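Local structure of trichothecene 3-O-acetyltransferase (Gibberella zeae, 2RKV) at residues Ser260-Leu265 and Ser379-Gly384; Ala351-Asn356 and Ser361-Thr366; Tyr413-Lys418 and Cys424-Leu429. The protein transfers an acetyl group from acetyl-coenzyme A to the 3-hydroxyl of trichothecene mycotoxins such as deoxynivalenol and T-2, as a member of the BAHD acyltransferase superfamily. One frame throughout, in Å; residues are numbered along the deposited sequence.

Contact 1: Ser260-Leu265 and Ser379-Gly384; sequences STDDAL and SWAKVG. With COA (coenzyme A), chain B.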
loop_
_atom_site.group_PDB
_atom_site.type_symbol
_atom_site.label_atom_id
_atom_site.label_comp_id
_atom_site.label_asym_id
_atom_site.label_seq_id
_atom_site.Cartn_x
_atom_site.Cartn_y
_atom_site.Cartn_z
ATOM N N SER A 260 -15.936 5.331 -10.582
ATOM C CA SER A 260 -16.065 4.211 -9.656
ATOM C C SER A 260 -16.311 4.675 -8.223
ATOM O O SER A 260 -16.126 5.859 -7.875
ATOM C CB SER A 260 -14.781 3.382 -9.672
ATOM O OG SER A 260 -13.693 4.118 -9.141
ATOM N N THR A 261 -16.698 3.715 -7.384
ATOM C CA THR A 261 -16.792 3.922 -5.946
ATOM C C THR A 261 -15.465 4.480 -5.414
ATOM O O THR A 261 -15.445 5.471 -4.678
ATOM C CB THR A 261 -17.156 2.587 -5.234
ATOM O OG1 THR A 261 -18.431 2.128 -5.707
ATOM C CG2 THR A 261 -17.238 2.773 -3.734
ATOM N N ASP A 262 -14.364 3.838 -5.810
ATOM C CA ASP A 262 -13.022 4.253 -5.410
ATOM C C ASP A 262 -12.714 5.692 -5.861
ATOM O O ASP A 262 -12.192 6.493 -5.084
ATOM C CB ASP A 262 -11.996 3.263 -5.966
ATOM C CG ASP A 262 -10.652 3.357 -5.281
ATOM O OD1 ASP A 262 -9.985 4.414 -5.413
ATOM O OD2 ASP A 262 -10.276 2.353 -4.618
ATOM N N ASP A 263 -13.061 6.021 -7.107
ATOM C CA ASP A 263 -12.938 7.399 -7.613
ATOM C C ASP A 263 -13.666 8.404 -6.714
ATOM O O ASP A 263 -13.134 9.469 -6.371
ATOM C CB ASP A 263 -13.588 7.534 -8.991
ATOM C CG ASP A 263 -12.818 6.844 -10.107
ATOM O OD1 ASP A 263 -11.633 6.469 -9.933
ATOM O OD2 ASP A 263 -13.436 6.666 -11.176
ATOM N N ALA A 264 -14.900 8.063 -6.356
ATOM C CA ALA A 264 -15.772 8.964 -5.595
ATOM C C ALA A 264 -15.203 9.246 -4.202
ATOM O O ALA A 264 -15.143 10.398 -3.765
ATOM C CB ALA A 264 -17.189 8.392 -5.521
ATOM N N LEU A 265 -14.760 8.197 -3.509
ATOM C CA LEU A 265 -14.159 8.389 -2.189
ATOM C C LEU A 265 -12.849 9.164 -2.286
ATOM O O LEU A 265 -12.580 10.055 -1.480
ATOM C CB LEU A 265 -13.933 7.053 -1.469
ATOM C CG LEU A 265 -13.372 7.207 -0.044
ATOM C CD1 LEU A 265 -14.194 8.178 0.820
ATOM C CD2 LEU A 265 -13.194 5.859 0.664
ATOM N N SER A 379 -4.835 2.954 -2.800
ATOM C CA SER A 379 -5.989 2.142 -2.473
ATOM C C SER A 379 -5.684 0.652 -2.525
ATOM O O SER A 379 -5.305 0.114 -3.576
ATOM C CB SER A 379 -7.140 2.441 -3.422
ATOM O OG SER A 379 -8.210 1.549 -3.182
ATOM N N TRP A 380 -5.881 -0.004 -1.390
ATOM C CA TRP A 380 -5.776 -1.459 -1.310
ATOM C C TRP A 380 -7.156 -2.102 -1.322
ATOM O O TRP A 380 -7.305 -3.285 -0.989
ATOM C CB TRP A 380 -5.017 -1.861 -0.037
ATOM C CG TRP A 380 -3.624 -1.311 0.051
ATOM C CD1 TRP A 380 -2.857 -0.816 -0.976
ATOM C CD2 TRP A 380 -2.811 -1.242 1.227
ATOM N NE1 TRP A 380 -1.622 -0.430 -0.499
ATOM C CE2 TRP A 380 -1.568 -0.685 0.848
ATOM C CE3 TRP A 380 -3.014 -1.599 2.570
ATOM C CZ2 TRP A 380 -0.529 -0.469 1.766
ATOM C CZ3 TRP A 380 -1.974 -1.388 3.487
ATOM C CH2 TRP A 380 -0.749 -0.829 3.075
ATOM N N ALA A 381 -8.164 -1.328 -1.729
ATOM C CA ALA A 381 -9.564 -1.745 -1.607
ATOM C C ALA A 381 -9.873 -3.098 -2.248
ATOM O O ALA A 381 -10.686 -3.860 -1.725
ATOM C CB ALA A 381 -10.498 -0.674 -2.171
ATOM N N LYS A 382 -9.217 -3.368 -3.373
ATOM C CA LYS A 382 -9.545 -4.522 -4.214
ATOM C C LYS A 382 -8.696 -5.759 -3.934
ATOM O O LYS A 382 -8.859 -6.772 -4.610
ATOM C CB LYS A 382 -9.436 -4.140 -5.696
ATOM N N VAL A 383 -7.777 -5.683 -2.973
ATOM C CA VAL A 383 -6.964 -6.872 -2.665
ATOM C C VAL A 383 -7.771 -7.886 -1.851
ATOM O O VAL A 383 -8.798 -7.543 -1.248
ATOM C CB VAL A 383 -5.576 -6.540 -2.045
ATOM C CG1 VAL A 383 -4.798 -5.598 -2.965
ATOM C CG2 VAL A 383 -5.696 -5.970 -0.656
ATOM N N GLY A 384 -7.303 -9.130 -1.848
ATOM C CA GLY A 384 -8.142 -10.259 -1.432
ATOM C C GLY A 384 -8.010 -10.754 -0.004
ATOM O O GLY A 384 -8.520 -11.827 0.319
HETATM N N1A COA B . -20.449 1.540 -16.774
HETATM C C2A COA B . -20.456 1.960 -15.460
HETATM N N3A COA B . -19.408 1.639 -14.620
HETATM C C4A COA B . -18.370 0.907 -15.106
HETATM C C5A COA B . -18.344 0.478 -16.434
HETATM C C6A COA B . -19.402 0.797 -17.283
HETATM N N6A COA B . -19.520 0.177 -18.461
HETATM N N7A COA B . -17.197 -0.220 -16.632
HETATM C C8A COA B . -16.504 -0.242 -15.468
HETATM N N9A COA B . -17.219 0.451 -14.519
HETATM C C1B COA B . -16.866 0.639 -13.105
HETATM C C2B COA B . -17.054 -0.667 -12.361
HETATM O O2B COA B . -18.399 -0.884 -12.045
HETATM C C3B COA B . -16.190 -0.424 -11.147
HETATM O O3B COA B . -16.835 0.480 -10.302
HETATM P P3B COA B . -17.387 0.028 -8.880
HETATM O O7A COA B . -16.231 -0.554 -8.095
HETATM O O8A COA B . -18.456 -0.999 -9.152
HETATM O O9A COA B . -17.972 1.239 -8.209
HETATM C C4B COA B . -15.054 0.389 -11.701
HETATM O O4B COA B . -15.498 0.963 -12.923
HETATM C C5B COA B . -13.830 -0.469 -11.905
HETATM O O5B COA B . -12.869 0.502 -12.170
HETATM P P1A COA B . -11.319 0.184 -12.015
HETATM O O1A COA B . -10.997 -1.197 -12.580
HETATM O O2A COA B . -10.530 1.304 -12.652
HETATM O O3A COA B . -11.061 0.001 -10.448
HETATM P P2A COA B . -11.386 1.033 -9.279
HETATM O O4A COA B . -12.121 0.281 -8.194
HETATM O O5A COA B . -12.045 2.296 -9.757
HETATM O O6A COA B . -9.929 1.409 -8.754
HETATM C CBP COA B . -7.642 2.009 -8.976
HETATM C CCP COA B . -9.057 2.237 -9.502
HETATM C CDP COA B . -7.589 2.376 -7.491
HETATM C CEP COA B . -6.677 2.932 -9.716
HETATM C CAP COA B . -7.307 0.527 -9.202
HETATM O OAP COA B . -7.352 0.198 -10.576
HETATM C C9P COA B . -5.945 0.176 -8.698
HETATM O O9P COA B . -4.851 0.311 -9.559
HETATM N N8P COA B . -5.887 -0.248 -7.443
HETATM C C7P COA B . -4.648 -0.585 -6.789
HETATM C C6P COA B . -3.909 0.677 -6.367
HETATM C C5P COA B . -2.664 0.220 -5.668
HETATM O O5P COA B . -1.939 -0.648 -6.199
HETATM N N4P COA B . -2.415 0.781 -4.492
#
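Ser-379 OG donates to Asp-262 OD2 over 2.6 Å, meeting the oxygen at its syn lone pair, on the side of OD1, and also accepts from Ala-381 N at 3.2 Å, the bond that makes Ser-379 the head of an ST turn. The hydroxyl thus donates once and accepts once, which should fix its rotation. Asp-262 CG is anti to the backbone N (chi1 -163°), a torsion that brings OD2 up to the serine hydroxyl of the loop; Ala-381 CB lies 3.9 Å from the same OD2. OD1 forms a salt bridge with Arg-291, so each carboxylate oxygen has a partner. Coenzyme A lies along the contact and bonds to both segments. At the start of helix 261-277 Ser-260 and Asp-263 form a capping box, Asp-263 N bonding to Ser-260 OG at 2.9 Å and Ser-260 N returning to Asp-263 OD2; Ser-260 OG also donates to pyrophosphate oxygen O5A at 2.5 Å. Thr-261 holds the 3'-phosphate oxygen O9A with its backbone N at 2.9 Å and its OG1 at 2.7 Å. On the loop, Ser-379 O accepts from the pantetheine amide N4P at 3.1 Å, and that nitrogen sits at the edge of the Trp-380 ring. Phosphates beside a helix N-terminus would probably gain from its dipole, while the Asp-262 to Ser-379 bond ties the phosphate-binding helix end to the loop that receives the pantetheine arm.

Contact 2: Ala351-Asn356 and Ser361-Thr366; sequences ATYLHN and SNVSLT. With ZBA (12,13-Epoxytrichothec-9-ene-3,4,8,15-tetrol-4,15-diacetate-8-isovalerate), chain D.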
loop_
_atom_site.group_PDB
_atom_site.type_symbol
_atom_site.label_atom_id
_atom_site.label_comp_id
_atom_site.label_asym_id
_atom_site.label_seq_id
_atom_site.Cartn_x
_atom_site.Cartn_y
_atom_site.Cartn_z
ATOM N N ALA A 351 9.869 3.314 -16.607
ATOM C CA ALA A 351 10.783 2.167 -16.603
ATOM C C ALA A 351 11.998 2.420 -17.495
ATOM O O ALA A 351 13.121 2.124 -17.109
ATOM C CB ALA A 351 10.064 0.873 -17.003
ATOM N N THR A 352 11.770 3.009 -18.671
ATOM C CA THR A 352 12.854 3.282 -19.624
ATOM C C THR A 352 13.839 4.315 -19.077
ATOM O O THR A 352 15.055 4.122 -19.157
ATOM C CB THR A 352 12.303 3.713 -21.007
ATOM O OG1 THR A 352 11.465 2.668 -21.518
ATOM C CG2 THR A 352 13.442 3.931 -21.996
ATOM N N TYR A 353 13.314 5.397 -18.501
ATOM C CA TYR A 353 14.163 6.412 -17.885
ATOM C C TYR A 353 15.036 5.806 -16.784
ATOM O O TYR A 353 16.241 6.071 -16.709
ATOM C CB TYR A 353 13.331 7.564 -17.321
ATOM C CG TYR A 353 14.186 8.690 -16.794
ATOM C CD1 TYR A 353 14.655 9.691 -17.648
ATOM C CD2 TYR A 353 14.546 8.748 -15.445
ATOM C CE1 TYR A 353 15.449 10.730 -17.166
ATOM C CE2 TYR A 353 15.349 9.782 -14.957
ATOM C CZ TYR A 353 15.791 10.768 -15.825
ATOM O OH TYR A 353 16.577 11.799 -15.351
ATOM N N LEU A 354 14.417 4.998 -15.926
ATOM C CA LEU A 354 15.159 4.303 -14.873
ATOM C C LEU A 354 16.235 3.407 -15.481
ATOM O O LEU A 354 17.399 3.448 -15.081
ATOM C CB LEU A 354 14.197 3.485 -14.013
ATOM C CG LEU A 354 13.376 4.305 -13.020
ATOM C CD1 LEU A 354 12.141 3.507 -12.593
ATOM C CD2 LEU A 354 14.208 4.728 -11.797
ATOM N N HIS A 355 15.842 2.597 -16.456
ATOM C CA HIS A 355 16.771 1.682 -17.104
ATOM C C HIS A 355 17.987 2.418 -17.688
ATOM O O HIS A 355 19.130 1.951 -17.569
ATOM C CB HIS A 355 16.037 0.897 -18.192
ATOM C CG HIS A 355 16.914 -0.050 -18.954
ATOM N ND1 HIS A 355 17.537 -1.127 -18.365
ATOM C CD2 HIS A 355 17.254 -0.087 -20.265
ATOM C CE1 HIS A 355 18.231 -1.786 -19.277
ATOM N NE2 HIS A 355 18.078 -1.173 -20.438
ATOM N N ASN A 356 17.727 3.569 -18.301
ATOM C CA ASN A 356 18.755 4.354 -18.998
ATOM C C ASN A 356 19.674 5.143 -18.074
ATOM O O ASN A 356 20.676 5.718 -18.525
ATOM C CB ASN A 356 18.107 5.323 -19.995
ATOM C CG ASN A 356 17.482 4.620 -21.192
ATOM O OD1 ASN A 356 17.795 3.461 -21.498
ATOM N ND2 ASN A 356 16.596 5.334 -21.891
ATOM N N SER A 361 18.841 8.246 -8.265
ATOM C CA SER A 361 18.564 8.988 -7.028
ATOM C C SER A 361 17.587 10.171 -7.190
ATOM O O SER A 361 17.009 10.631 -6.196
ATOM C CB SER A 361 19.866 9.477 -6.393
ATOM O OG SER A 361 20.499 10.427 -7.233
ATOM N N ASN A 362 17.407 10.652 -8.417
ATOM C CA ASN A 362 16.497 11.783 -8.679
ATOM C C ASN A 362 15.056 11.376 -8.975
ATOM O O ASN A 362 14.180 12.237 -9.098
ATOM C CB ASN A 362 16.997 12.647 -9.842
ATOM C CG ASN A 362 18.317 13.335 -9.549
ATOM O OD1 ASN A 362 18.608 13.712 -8.409
ATOM N ND2 ASN A 362 19.122 13.507 -10.591
ATOM N N VAL A 363 14.813 10.076 -9.107
ATOM C CA VAL A 363 13.490 9.583 -9.475
ATOM C C VAL A 363 12.648 9.296 -8.227
ATOM O O VAL A 363 13.090 8.604 -7.289
ATOM C CB VAL A 363 13.576 8.338 -10.396
ATOM C CG1 VAL A 363 12.201 7.971 -10.931
ATOM C CG2 VAL A 363 14.549 8.591 -11.559
ATOM N N SER A 364 11.431 9.838 -8.216
ATOM C CA SER A 364 10.525 9.647 -7.094
ATOM C C SER A 364 9.096 9.740 -7.589
ATOM O O SER A 364 8.759 10.641 -8.357
ATOM C CB SER A 364 10.759 10.703 -6.013
ATOM O OG SER A 364 9.784 10.590 -4.989
ATOM N N LEU A 365 8.268 8.801 -7.143
ATOM C CA LEU A 365 6.837 8.817 -7.463
ATOM C C LEU A 365 6.121 10.049 -6.900
ATOM O O LEU A 365 4.998 10.365 -7.312
ATOM C CB LEU A 365 6.167 7.539 -6.954
ATOM C CG LEU A 365 6.607 6.252 -7.662
ATOM C CD1 LEU A 365 6.266 5.030 -6.815
ATOM C CD2 LEU A 365 5.997 6.142 -9.062
ATOM N N THR A 366 6.759 10.734 -5.951
ATOM C CA THR A 366 6.178 11.952 -5.380
ATOM C C THR A 366 7.137 13.137 -5.496
ATOM O O THR A 366 7.180 13.998 -4.610
ATOM C CB THR A 366 5.761 11.765 -3.909
ATOM O OG1 THR A 366 6.902 11.359 -3.142
ATOM C CG2 THR A 366 4.633 10.733 -3.783
HETATM O O18 ZBA D . 6.033 8.695 1.245
HETATM C C44 ZBA D . 6.836 7.853 1.253
HETATM C C45 ZBA D . 8.302 8.038 1.406
HETATM C C46 ZBA D . 8.756 7.664 2.741
HETATM C C48 ZBA D . 8.090 8.458 3.742
HETATM C C47 ZBA D . 10.198 7.900 3.070
HETATM O O17 ZBA D . 6.488 6.565 1.154
HETATM C C31 ZBA D . 5.114 6.155 1.222
HETATM C C30 ZBA D . 4.439 6.236 -0.106
HETATM C C32 ZBA D . 5.135 4.803 1.830
HETATM C C39 ZBA D . 5.687 4.765 3.237
HETATM C C33 ZBA D . 4.744 3.753 1.177
HETATM C C34 ZBA D . 4.213 3.772 -0.206
HETATM O O10 ZBA D . 2.781 3.754 -0.044
HETATM C C29 ZBA D . 4.603 5.021 -1.019
HETATM C C38 ZBA D . 6.066 4.885 -1.429
HETATM O O12 ZBA D . 6.652 6.165 -1.606
HETATM C C40 ZBA D . 7.528 6.398 -2.570
HETATM C C41 ZBA D . 8.004 7.830 -2.507
HETATM O O13 ZBA D . 7.882 5.667 -3.365
HETATM C C28 ZBA D . 3.684 5.109 -2.309
HETATM C C37 ZBA D . 4.085 6.230 -3.289
HETATM C C35 ZBA D . 2.248 5.226 -1.815
HETATM C C25 ZBA D . 2.018 3.892 -1.206
HETATM C C36 ZBA D . 1.413 6.390 -1.713
HETATM O O11 ZBA D . 1.310 5.564 -2.848
HETATM C C27 ZBA D . 3.597 3.705 -2.995
HETATM C C26 ZBA D . 2.459 2.977 -2.304
HETATM O O16 ZBA D . 2.822 1.708 -1.835
HETATM O O14 ZBA D . 3.196 3.959 -4.345
HETATM C C42 ZBA D . 3.454 3.195 -5.400
HETATM O O15 ZBA D . 3.086 3.472 -6.495
HETATM C C43 ZBA D . 4.169 2.003 -5.025
HETATM O O HOH W 1 18.064 11.898 -13.055
#
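Val-363 enters the contact from its CB, which lies 3.9 Å from Leu-354 CD2, and then divides into two methyls with different surroundings. CG1 of Val-363, anti to the backbone N (chi1 -172°), meets Leu-354 CD2 at 3.9 Å. CG2, placed beside that nitrogen, touches both the leucine methyl and the tyrosine. Val-363 CG2 comes to 3.7 Å from Tyr-353 CE2, at the ring edge and near the ring plane, so the aromatic face takes no part in this touch. The leucine, whose CB starts off to one side, brings its CD2 methyl back against the valine and crosses it at a slant. Beyond the apolar patch, a water lies 2.7 Å from Tyr-353 OH and accepts from Asn-362 ND2 at 3.1 Å, joining the hydroxyl to the loop. Further along the loop Ser-364 OG accepts from Thr-366 N in an ST turn, and Leu-365 CD1 comes to 3.6 Å from acetyl oxygen O15 of the bound T-2 toxin. Methyl contacts and one water bridge therefore join the last turns of helix 340-356 to a loop whose next residues line the toxin pocket, where Leu-365 and Thr-366 offer mainly van der Waals contact.

Contact 3: Tyr413-Lys418 and Cys424-Leu429; sequences YFMPKK and CAALSL. With ZBA (12,13-Epoxytrichothec-9-ene-3,4,8,15-tetrol-4,15-diacetate-8-isovalerate), chain D.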
loop_
_atom_site.group_PDB
_atom_site.type_symbol
_atom_site.label_atom_id
_atom_site.label_comp_id
_atom_site.label_asym_id
_atom_site.label_seq_id
_atom_site.Cartn_x
_atom_site.Cartn_y
_atom_site.Cartn_z
ATOM N N TYR A 413 -4.154 5.761 2.778
ATOM C CA TYR A 413 -4.475 4.427 2.254
ATOM C C TYR A 413 -5.962 4.120 2.347
ATOM O O TYR A 413 -6.654 4.610 3.250
ATOM C CB TYR A 413 -3.723 3.336 3.033
ATOM C CG TYR A 413 -2.226 3.478 2.962
ATOM C CD1 TYR A 413 -1.519 4.150 3.961
ATOM C CD2 TYR A 413 -1.512 2.955 1.884
ATOM C CE1 TYR A 413 -0.129 4.303 3.884
ATOM C CE2 TYR A 413 -0.128 3.100 1.798
ATOM C CZ TYR A 413 0.558 3.771 2.806
ATOM O OH TYR A 413 1.930 3.916 2.708
ATOM N N PHE A 414 -6.457 3.304 1.414
ATOM C CA PHE A 414 -7.723 2.598 1.631
ATOM C C PHE A 414 -7.380 1.156 1.983
ATOM O O PHE A 414 -6.574 0.518 1.296
ATOM C CB PHE A 414 -8.626 2.573 0.391
ATOM C CG PHE A 414 -9.097 3.933 -0.081
ATOM C CD1 PHE A 414 -9.011 5.055 0.735
ATOM C CD2 PHE A 414 -9.651 4.068 -1.353
ATOM C CE1 PHE A 414 -9.468 6.299 0.283
ATOM C CE2 PHE A 414 -10.095 5.314 -1.814
ATOM C CZ PHE A 414 -9.996 6.427 -0.991
ATOM N N MET A 415 -7.997 0.646 3.043
ATOM C CA MET A 415 -7.839 -0.762 3.406
ATOM C C MET A 415 -8.550 -1.665 2.402
ATOM O O MET A 415 -9.390 -1.193 1.629
ATOM C CB MET A 415 -8.406 -1.003 4.808
ATOM C CG MET A 415 -7.708 -0.202 5.924
ATOM S SD MET A 415 -5.917 -0.489 5.993
ATOM C CE MET A 415 -5.287 0.918 5.079
ATOM N N PRO A 416 -8.204 -2.966 2.387
ATOM C CA PRO A 416 -9.040 -3.883 1.614
ATOM C C PRO A 416 -10.503 -3.744 2.058
ATOM O O PRO A 416 -10.791 -3.688 3.252
ATOM C CB PRO A 416 -8.455 -5.267 1.947
ATOM C CG PRO A 416 -7.027 -4.980 2.331
ATOM C CD PRO A 416 -7.061 -3.646 3.030
ATOM N N LYS A 417 -11.401 -3.621 1.086
ATOM C CA LYS A 417 -12.821 -3.413 1.338
ATOM C C LYS A 417 -13.388 -4.568 2.174
ATOM O O LYS A 417 -13.146 -5.735 1.858
ATOM C CB LYS A 417 -13.553 -3.313 -0.009
ATOM C CG LYS A 417 -15.003 -2.901 0.075
ATOM C CD LYS A 417 -15.717 -3.134 -1.269
ATOM C CE LYS A 417 -16.287 -4.555 -1.364
ATOM N NZ LYS A 417 -15.298 -5.523 -1.916
ATOM N N LYS A 418 -14.125 -4.249 3.238
ATOM C CA LYS A 418 -14.825 -5.275 4.013
ATOM C C LYS A 418 -15.844 -5.923 3.070
ATOM O O LYS A 418 -16.412 -5.232 2.221
ATOM C CB LYS A 418 -15.496 -4.661 5.247
ATOM C CG LYS A 418 -16.040 -5.672 6.259
ATOM C CD LYS A 418 -16.525 -5.010 7.536
ATOM C CE LYS A 418 -17.001 -6.064 8.540
ATOM N NZ LYS A 418 -17.674 -5.454 9.719
ATOM N N CYS A 424 -12.434 1.592 4.790
ATOM C CA CYS A 424 -11.660 2.191 5.869
ATOM C C CYS A 424 -10.503 2.960 5.254
ATOM O O CYS A 424 -9.657 2.378 4.565
ATOM C CB CYS A 424 -11.132 1.121 6.820
ATOM S SG CYS A 424 -10.105 1.799 8.158
ATOM N N ALA A 425 -10.488 4.271 5.470
ATOM C CA ALA A 425 -9.410 5.118 4.969
ATOM C C ALA A 425 -8.450 5.510 6.088
ATOM O O ALA A 425 -8.884 5.998 7.139
ATOM C CB ALA A 425 -9.980 6.376 4.274
ATOM N N ALA A 426 -7.154 5.286 5.866
ATOM C CA ALA A 426 -6.114 5.788 6.774
ATOM C C ALA A 426 -5.573 7.122 6.267
ATOM O O ALA A 426 -5.060 7.205 5.154
ATOM C CB ALA A 426 -4.985 4.773 6.913
ATOM N N LEU A 427 -5.715 8.164 7.084
ATOM C CA LEU A 427 -5.253 9.509 6.714
ATOM C C LEU A 427 -4.158 9.984 7.651
ATOM O O LEU A 427 -4.288 9.833 8.869
ATOM C CB LEU A 427 -6.415 10.510 6.772
ATOM C CG LEU A 427 -7.320 10.610 5.538
ATOM C CD1 LEU A 427 -8.048 9.310 5.214
ATOM C CD2 LEU A 427 -8.318 11.726 5.741
ATOM N N SER A 428 -3.083 10.520 7.079
ATOM C CA SER A 428 -2.053 11.206 7.862
ATOM C C SER A 428 -2.079 12.682 7.499
ATOM O O SER A 428 -1.926 13.054 6.333
ATOM C CB SER A 428 -0.661 10.608 7.633
ATOM O OG SER A 428 0.283 11.172 8.542
ATOM N N LEU A 429 -2.324 13.513 8.507
ATOM C CA LEU A 429 -2.481 14.944 8.283
ATOM C C LEU A 429 -1.859 15.716 9.437
ATOM O O LEU A 429 -1.775 15.208 10.557
ATOM C CB LEU A 429 -3.968 15.293 8.188
ATOM C CG LEU A 429 -4.802 14.808 6.994
ATOM C CD1 LEU A 429 -6.282 15.077 7.261
ATOM C CD2 LEU A 429 -4.358 15.436 5.668
HETATM O O18 ZBA D . 6.033 8.695 1.245
HETATM C C44 ZBA D . 6.836 7.853 1.253
HETATM C C45 ZBA D . 8.302 8.038 1.406
HETATM C C46 ZBA D . 8.756 7.664 2.741
HETATM C C48 ZBA D . 8.090 8.458 3.742
HETATM C C47 ZBA D . 10.198 7.900 3.070
HETATM O O17 ZBA D . 6.488 6.565 1.154
HETATM C C31 ZBA D . 5.114 6.155 1.222
HETATM C C30 ZBA D . 4.439 6.236 -0.106
HETATM C C32 ZBA D . 5.135 4.803 1.830
HETATM C C39 ZBA D . 5.687 4.765 3.237
HETATM C C33 ZBA D . 4.744 3.753 1.177
HETATM C C34 ZBA D . 4.213 3.772 -0.206
HETATM O O10 ZBA D . 2.781 3.754 -0.044
HETATM C C29 ZBA D . 4.603 5.021 -1.019
HETATM C C38 ZBA D . 6.066 4.885 -1.429
HETATM O O12 ZBA D . 6.652 6.165 -1.606
HETATM C C40 ZBA D . 7.528 6.398 -2.570
HETATM C C41 ZBA D . 8.004 7.830 -2.507
HETATM O O13 ZBA D . 7.882 5.667 -3.365
HETATM C C28 ZBA D . 3.684 5.109 -2.309
HETATM C C37 ZBA D . 4.085 6.230 -3.289
HETATM C C35 ZBA D . 2.248 5.226 -1.815
HETATM C C25 ZBA D . 2.018 3.892 -1.206
HETATM C C36 ZBA D . 1.413 6.390 -1.713
HETATM O O11 ZBA D . 1.310 5.564 -2.848
HETATM C C27 ZBA D . 3.597 3.705 -2.995
HETATM C C26 ZBA D . 2.459 2.977 -2.304
HETATM O O16 ZBA D . 2.822 1.708 -1.835
HETATM O O14 ZBA D . 3.196 3.959 -4.345
HETATM C C42 ZBA D . 3.454 3.195 -5.400
HETATM O O15 ZBA D . 3.086 3.472 -6.495
HETATM C C43 ZBA D . 4.169 2.003 -5.025
HETATM O O HOH W 2 -11.573 0.359 2.355
#
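A beta hairpin made by strands 411-414 and 423-430 carries this contact, and its first strand delivers Tyr-413 to the trichothecene pocket. Tyr-413 and Ala-426 form an antiparallel hydrogen-bonded pair: Tyr-413 N reaches Ala-426 O at 2.9 Å, and Ala-426 N returns to Tyr-413 O. Phe-414 and Ala-425 follow as the non-hydrogen-bonded pair, with Phe-414 CD1 3.9 Å from Ala-425 CB. One step on, Met-415 N bonds to Cys-424 O at 2.8 Å, almost straight at hydrogen (177°). The pairing then opens, and a single water spans the gap, donating to Met-415 O and accepting from Cys-424 N. Met-415 CG lies alongside Cys-424 CB at 3.8 Å; bends at chi2 and chi3 turn the thioether so that CE approaches Ala-426 CB at 4.3 Å. Tyr-413 and Ala-426 share one face of the sheet, Phe-414 and Ala-425 the other. From its own face the tyrosine ring leads away from the hairpin, its CG anti to the carbonyl carbon (chi1 -60°), and OH donates to ether oxygen O10 of the T-2 toxin at 2.9 Å, the oxygen lying near the ring plane. Within the same mixed sheet, strand 229-236 runs antiparallel beside strand 423-430 and sets Phe-233 against Cys-424 and Ala-426, while strand 375-379 runs parallel to strand 411-414 on the hairpin's other flank. Helix 261-277 covers the Phe-414 face through Leu-265, Ser-266 and Ile-269.

In the fold
Contacts 1 and 3 adjoin, their centres about 10 Å apart, because the 379-384 loop, which follows strand 375-379, runs alongside Phe-414 to Lys-417: Trp-380 N lies 2.8 Å from Phe-414 O and Ala-381 O 2.9 Å from Lys-417 N, both probable hydrogen bonds. Contact 2 is centred about 27 Å from each of the others and along the chain falls between the segments of contact 1. Contacts 2 and 3 do not touch, their nearest atoms about 10 Å apart, but both meet the T-2 toxin; contact 1 bonds coenzyme A. His-156 is also hydrogen-bonded to the toxin, and the side chain of Ser-379, in contact 1, is about 9 Å from the toxin.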